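Long-range contact in protein F-112 (Sulfolobus virus-like particle ssv1, PDB 2VQC), which is a winged-helix protein that probably binds DNA and is essential for the function of the virus: residues A[50-64]-A[68-79]. Residues are numbered along the deposited sequence; the frame is centred on the assembly and turned at random.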
loop_
_atom_site.group_PDB
_atom_site.type_symbol
_atom_site.label_atom_id
_atom_site.label_comp_id
_atom_site.label_asym_id
_atom_site.label_seq_id
_atom_site.Cartn_x
_atom_site.Cartn_y
_atom_site.Cartn_z
ATOM N N GLN A 50 -4.935 -2.079 0.986
ATOM C CA GLN A 50 -4.630 -0.801 0.346
ATOM C C GLN A 50 -5.219 0.375 1.122
ATOM O O GLN A 50 -4.586 1.421 1.257
ATOM C CB GLN A 50 -5.159 -0.774 -1.087
ATOM C CG GLN A 50 -4.971 0.564 -1.773
ATOM C CD GLN A 50 -5.203 0.497 -3.260
ATOM O OE1 GLN A 50 -4.357 0.007 -4.008
ATOM N NE2 GLN A 50 -6.351 1.000 -3.705
ATOM N N ARG A 51 -6.438 0.206 1.621
ATOM C CA ARG A 51 -7.073 1.241 2.428
ATOM C C ARG A 51 -6.286 1.511 3.720
ATOM O O ARG A 51 -6.113 2.667 4.112
ATOM C CB ARG A 51 -8.519 0.859 2.740
ATOM C CG ARG A 51 -9.316 1.985 3.337
ATOM C CD ARG A 51 -10.807 1.773 3.159
ATOM N NE ARG A 51 -11.318 0.631 3.920
ATOM C CZ ARG A 51 -11.861 -0.476 3.401
ATOM N NH1 ARG A 51 -11.980 -0.650 2.084
ATOM N NH2 ARG A 51 -12.298 -1.429 4.220
ATOM N N ALA A 52 -5.799 0.449 4.363
ATOM C CA ALA A 52 -4.985 0.593 5.578
ATOM C C ALA A 52 -3.594 1.160 5.258
ATOM O O ALA A 52 -3.035 1.932 6.043
ATOM C CB ALA A 52 -4.873 -0.736 6.312
ATOM N N LEU A 53 -3.044 0.783 4.107
ATOM C CA LEU A 53 -1.757 1.319 3.645
ATOM C C LEU A 53 -1.843 2.827 3.415
ATOM O O LEU A 53 -0.924 3.564 3.766
ATOM C CB LEU A 53 -1.319 0.616 2.355
ATOM C CG LEU A 53 0.039 0.985 1.746
ATOM C CD1 LEU A 53 1.185 0.917 2.764
ATOM C CD2 LEU A 53 0.321 0.066 0.571
ATOM N N LYS A 54 -2.951 3.274 2.830
ATOM C CA LYS A 54 -3.210 4.699 2.637
ATOM C C LYS A 54 -3.228 5.448 3.976
ATOM O O LYS A 54 -2.692 6.558 4.079
ATOM C CB LYS A 54 -4.533 4.889 1.881
ATOM C CG LYS A 54 -4.874 6.324 1.501
ATOM C CD LYS A 54 -6.215 6.382 0.780
ATOM C CE LYS A 54 -6.750 7.806 0.673
ATOM N NZ LYS A 54 -5.942 8.654 -0.249
ATOM N N ALA A 55 -3.831 4.839 4.998
ATOM C CA ALA A 55 -3.870 5.437 6.335
ATOM C C ALA A 55 -2.463 5.566 6.935
ATOM O O ALA A 55 -2.140 6.595 7.524
ATOM C CB ALA A 55 -4.783 4.641 7.263
ATOM N N ILE A 56 -1.630 4.539 6.759
ATOM C CA ILE A 56 -0.235 4.577 7.234
ATOM C C ILE A 56 0.573 5.667 6.519
ATOM O O ILE A 56 1.331 6.397 7.159
ATOM C CB ILE A 56 0.483 3.212 7.059
ATOM C CG1 ILE A 56 -0.148 2.156 7.971
ATOM C CG2 ILE A 56 1.980 3.341 7.376
ATOM C CD1 ILE A 56 0.291 0.730 7.667
ATOM N N CYS A 57 0.409 5.771 5.201
ATOM C CA CYS A 57 1.102 6.803 4.418
ATOM C C CYS A 57 0.733 8.224 4.849
ATOM O O CYS A 57 1.592 9.106 4.903
ATOM C CB CYS A 57 0.823 6.628 2.928
ATOM S SG CYS A 57 1.865 5.369 2.183
ATOM N N GLU A 58 -0.543 8.435 5.152
ATOM C CA GLU A 58 -1.033 9.735 5.605
ATOM C C GLU A 58 -0.472 10.123 6.977
ATOM O O GLU A 58 -0.405 11.309 7.300
ATOM C CB GLU A 58 -2.569 9.764 5.596
ATOM C CG GLU A 58 -3.140 9.827 4.171
ATOM C CD GLU A 58 -4.636 9.554 4.084
ATOM O OE1 GLU A 58 -5.147 8.680 4.820
ATOM O OE2 GLU A 58 -5.302 10.205 3.251
ATOM N N ARG A 59 -0.050 9.136 7.771
ATOM C CA ARG A 59 0.642 9.409 9.037
ATOM C C ARG A 59 2.093 9.851 8.838
ATOM O O ARG A 59 2.706 10.400 9.759
ATOM C CB ARG A 59 0.596 8.185 9.954
ATOM C CG ARG A 59 -0.802 7.836 10.395
ATOM C CD ARG A 59 -0.889 6.466 11.043
ATOM N NE ARG A 59 -2.285 6.073 11.244
ATOM C CZ ARG A 59 -2.697 5.054 11.995
ATOM N NH1 ARG A 59 -1.828 4.291 12.650
ATOM N NH2 ARG A 59 -3.998 4.805 12.099
ATOM N N HIS A 60 2.640 9.604 7.646
ATOM C CA HIS A 60 4.029 9.945 7.331
ATOM C C HIS A 60 4.125 10.624 5.965
ATOM O O HIS A 60 4.703 10.068 5.026
ATOM C CB HIS A 60 4.887 8.683 7.346
ATOM C CG HIS A 60 4.820 7.928 8.634
ATOM N ND1 HIS A 60 4.132 6.740 8.765
ATOM C CD2 HIS A 60 5.341 8.198 9.853
ATOM C CE1 HIS A 60 4.243 6.306 10.008
ATOM N NE2 HIS A 60 4.970 7.172 10.689
ATOM N N PRO A 61 3.566 11.839 5.848
ATOM C CA PRO A 61 3.525 12.515 4.546
ATOM C C PRO A 61 4.903 12.960 4.039
ATOM O O PRO A 61 5.054 13.251 2.847
ATOM C CB PRO A 61 2.622 13.724 4.810
ATOM C CG PRO A 61 2.760 13.988 6.266
ATOM C CD PRO A 61 2.964 12.659 6.916
ATOM N N ASP A 62 5.885 13.018 4.939
ATOM C CA ASP A 62 7.277 13.300 4.564
ATOM C C ASP A 62 8.014 12.089 3.967
ATOM O O ASP A 62 9.089 12.251 3.391
ATOM C CB ASP A 62 8.061 13.838 5.769
ATOM C CG ASP A 62 8.112 12.855 6.926
ATOM O OD1 ASP A 62 7.043 12.323 7.308
ATOM O OD2 ASP A 62 9.218 12.619 7.458
ATOM N N GLU A 63 7.444 10.891 4.119
ATOM C CA GLU A 63 8.040 9.646 3.601
ATOM C C GLU A 63 7.268 9.071 2.419
ATOM O O GLU A 63 7.861 8.573 1.464
ATOM C CB GLU A 63 8.067 8.570 4.689
ATOM C CG GLU A 63 8.850 8.926 5.938
ATOM C CD GLU A 63 8.857 7.802 6.967
ATOM O OE1 GLU A 63 8.035 6.868 6.853
ATOM O OE2 GLU A 63 9.689 7.853 7.895
ATOM N N CYS A 64 5.943 9.101 2.518
ATOM C CA CYS A 64 5.073 8.443 1.558
ATOM C C CYS A 64 4.155 9.447 0.870
ATOM O O CYS A 64 3.735 10.446 1.462
ATOM C CB CYS A 64 4.224 7.366 2.246
ATOM S SG CYS A 64 3.188 6.445 1.065
ATOM N N TYR A 68 -3.060 9.389 -6.121
ATOM C CA TYR A 68 -4.372 8.998 -6.616
ATOM C C TYR A 68 -4.574 9.648 -7.976
ATOM O O TYR A 68 -4.690 10.871 -8.079
ATOM C CB TYR A 68 -5.487 9.421 -5.653
ATOM C CG TYR A 68 -6.858 8.924 -6.069
ATOM C CD1 TYR A 68 -7.257 7.619 -5.794
ATOM C CD2 TYR A 68 -7.751 9.756 -6.745
ATOM C CE1 TYR A 68 -8.511 7.152 -6.176
ATOM C CE2 TYR A 68 -9.009 9.298 -7.132
ATOM C CZ TYR A 68 -9.381 7.994 -6.844
ATOM O OH TYR A 68 -10.621 7.533 -7.220
ATOM N N LYS A 69 -4.599 8.818 -9.013
ATOM C CA LYS A 69 -4.808 9.284 -10.381
ATOM C C LYS A 69 -5.880 8.430 -11.050
ATOM O O LYS A 69 -6.175 7.320 -10.598
ATOM C CB LYS A 69 -3.493 9.280 -11.179
ATOM C CG LYS A 69 -2.563 8.104 -10.903
ATOM C CD LYS A 69 -1.173 8.335 -11.475
ATOM C CE LYS A 69 -0.208 7.240 -11.040
ATOM N NZ LYS A 69 1.203 7.570 -11.376
ATOM N N ASN A 70 -6.463 8.966 -12.121
ATOM C CA ASN A 70 -7.602 8.332 -12.791
ATOM C C ASN A 70 -7.295 6.910 -13.272
ATOM O O ASN A 70 -8.199 6.075 -13.355
ATOM C CB ASN A 70 -8.083 9.201 -13.964
ATOM C CG ASN A 70 -9.479 8.825 -14.456
ATOM O OD1 ASN A 70 -9.952 9.357 -15.463
ATOM N ND2 ASN A 70 -10.145 7.917 -13.750
ATOM N N ARG A 71 -6.027 6.643 -13.587
ATOM C CA ARG A 71 -5.601 5.287 -13.937
ATOM C C ARG A 71 -5.677 4.362 -12.719
ATOM O O ARG A 71 -6.352 3.335 -12.768
ATOM C CB ARG A 71 -4.202 5.264 -14.584
ATOM C CG ARG A 71 -3.076 5.944 -13.803
ATOM C CD ARG A 71 -1.718 5.700 -14.444
ATOM N NE ARG A 71 -1.317 4.295 -14.364
ATOM C CZ ARG A 71 -0.124 3.821 -14.726
ATOM N NH1 ARG A 71 0.819 4.630 -15.200
ATOM N NH2 ARG A 71 0.129 2.522 -14.610
ATOM N N LYS A 72 -5.024 4.748 -11.622
ATOM C CA LYS A 72 -4.959 3.913 -10.420
ATOM C C LYS A 72 -4.207 4.593 -9.273
ATOM O O LYS A 72 -3.346 5.448 -9.496
ATOM C CB LYS A 72 -4.286 2.568 -10.727
ATOM C CG LYS A 72 -2.830 2.682 -11.153
ATOM C CD LYS A 72 -2.420 1.565 -12.097
ATOM C CE LYS A 72 -2.656 0.187 -11.512
ATOM N NZ LYS A 72 -2.096 -0.848 -12.414
ATOM N N THR A 73 -4.541 4.188 -8.048
ATOM C CA THR A 73 -3.823 4.620 -6.850
ATOM C C THR A 73 -2.413 4.037 -6.841
ATOM O O THR A 73 -2.226 2.827 -7.019
ATOM C CB THR A 73 -4.549 4.169 -5.561
ATOM O OG1 THR A 73 -5.898 4.659 -5.567
ATOM C CG2 THR A 73 -3.825 4.678 -4.315
ATOM N N THR A 74 -1.427 4.905 -6.637
ATOM C CA THR A 74 -0.027 4.500 -6.611
ATOM C C THR A 74 0.663 5.140 -5.414
ATOM O O THR A 74 0.619 6.356 -5.244
ATOM C CB THR A 74 0.708 4.926 -7.903
ATOM O OG1 THR A 74 -0.048 4.517 -9.053
ATOM C CG2 THR A 74 2.105 4.310 -7.966
ATOM N N PHE A 75 1.296 4.316 -4.589
ATOM C CA PHE A 75 2.059 4.793 -3.448
ATOM C C PHE A 75 3.496 5.011 -3.890
ATOM O O PHE A 75 4.076 4.163 -4.564
ATOM C CB PHE A 75 1.990 3.778 -2.307
ATOM C CG PHE A 75 0.590 3.483 -1.861
ATOM C CD1 PHE A 75 -0.007 4.242 -0.870
ATOM C CD2 PHE A 75 -0.148 2.470 -2.465
ATOM C CE1 PHE A 75 -1.315 3.982 -0.466
ATOM C CE2 PHE A 75 -1.455 2.205 -2.068
ATOM C CZ PHE A 75 -2.038 2.966 -1.065
ATOM N N LYS A 76 4.060 6.156 -3.523
ATOM C CA LYS A 76 5.431 6.491 -3.880
ATOM C C LYS A 76 6.241 6.850 -2.642
ATOM O O LYS A 76 5.798 7.635 -1.804
ATOM C CB LYS A 76 5.456 7.650 -4.877
ATOM C CG LYS A 76 6.857 8.020 -5.347
ATOM C CD LYS A 76 6.825 8.888 -6.592
ATOM C CE LYS A 76 8.221 9.091 -7.157
ATOM N NZ LYS A 76 8.188 9.736 -8.505
ATOM N N TRP A 77 7.428 6.262 -2.539
ATOM C CA TRP A 77 8.378 6.595 -1.489
ATOM C C TRP A 77 9.112 7.887 -1.874
ATOM O O TRP A 77 9.744 7.951 -2.925
ATOM C CB TRP A 77 9.375 5.448 -1.300
ATOM C CG TRP A 77 10.184 5.576 -0.060
ATOM C CD1 TRP A 77 11.481 5.982 0.033
ATOM C CD2 TRP A 77 9.744 5.315 1.276
ATOM N NE1 TRP A 77 11.880 5.982 1.347
ATOM C CE2 TRP A 77 10.833 5.576 2.131
ATOM C CE3 TRP A 77 8.533 4.885 1.834
ATOM C CZ2 TRP A 77 10.751 5.417 3.518
ATOM C CZ3 TRP A 77 8.452 4.724 3.212
ATOM C CH2 TRP A 77 9.553 4.991 4.036
ATOM N N ILE A 78 9.018 8.912 -1.026
ATOM C CA ILE A 78 9.575 10.230 -1.341
ATOM C C ILE A 78 10.553 10.755 -0.290
ATOM O O ILE A 78 10.952 11.917 -0.348
ATOM C CB ILE A 78 8.447 11.275 -1.555
ATOM C CG1 ILE A 78 7.545 11.366 -0.318
ATOM C CG2 ILE A 78 7.627 10.922 -2.790
ATOM C CD1 ILE A 78 6.732 12.634 -0.256
ATOM N N LYS A 79 10.957 9.902 0.652
ATOM C CA LYS A 79 11.839 10.316 1.754
ATOM C C LYS A 79 13.227 10.740 1.261
ATOM O O LYS A 79 13.741 10.200 0.275
ATOM C CB LYS A 79 11.980 9.178 2.765
ATOM C CG LYS A 79 12.655 9.569 4.069
ATOM C CD LYS A 79 12.635 8.401 5.056
ATOM C CE LYS A 79 12.941 8.853 6.478
ATOM N NZ LYS A 79 12.547 7.809 7.464
HETATM O O HOH W 1 -3.497 0.584 -6.748
#
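The 50-59 part of helix 43-59 runs over strand 73-77 of the winged-helix fold, their axes 10.4 Å apart at closest approach and 38° from parallel, and the chain then turns back so that C64 opens the neighbouring strand 64-68. Here C64 and W77 form an antiparallel non-hydrogen-bonded pair, and just beyond it I78 N donates to E63 O at 2.8 Å. Strands 64-68 and 73-77 and the turn between them make up the wing; helix 43-59, the third helix and the one leading into the wing, is probably the recognition helix. F75 carries the helix-to-strand packing. With CG anti to the carbonyl carbon (chi1 -58°) its ring reaches toward the helix, where L53 CD2 packs over one face in a CH-pi contact, 3.9 Å from the centroid of the F75 ring. Q50 CG and K54 CA meet the ring's edge, while C57 SG comes in obliquely, 3.8 Å from F75 CD1. That sulfur is half of the C57-C64 disulfide, which ties the helix covalently to the start of the wing. Further back along the helix, a water donates to both Q50 OE1 and T73 O. E63 lies alongside W77, pointing the same way, with its CB over the six-membered ring (CH-pi). Its carboxylate oxygens have separate partners: E63 OE1 is hydrogen-bonded to Y21 OH, and K79 NZ reaches E63 OE2 at 2.9 Å in a salt bridge, approaching from above the carboxylate plane.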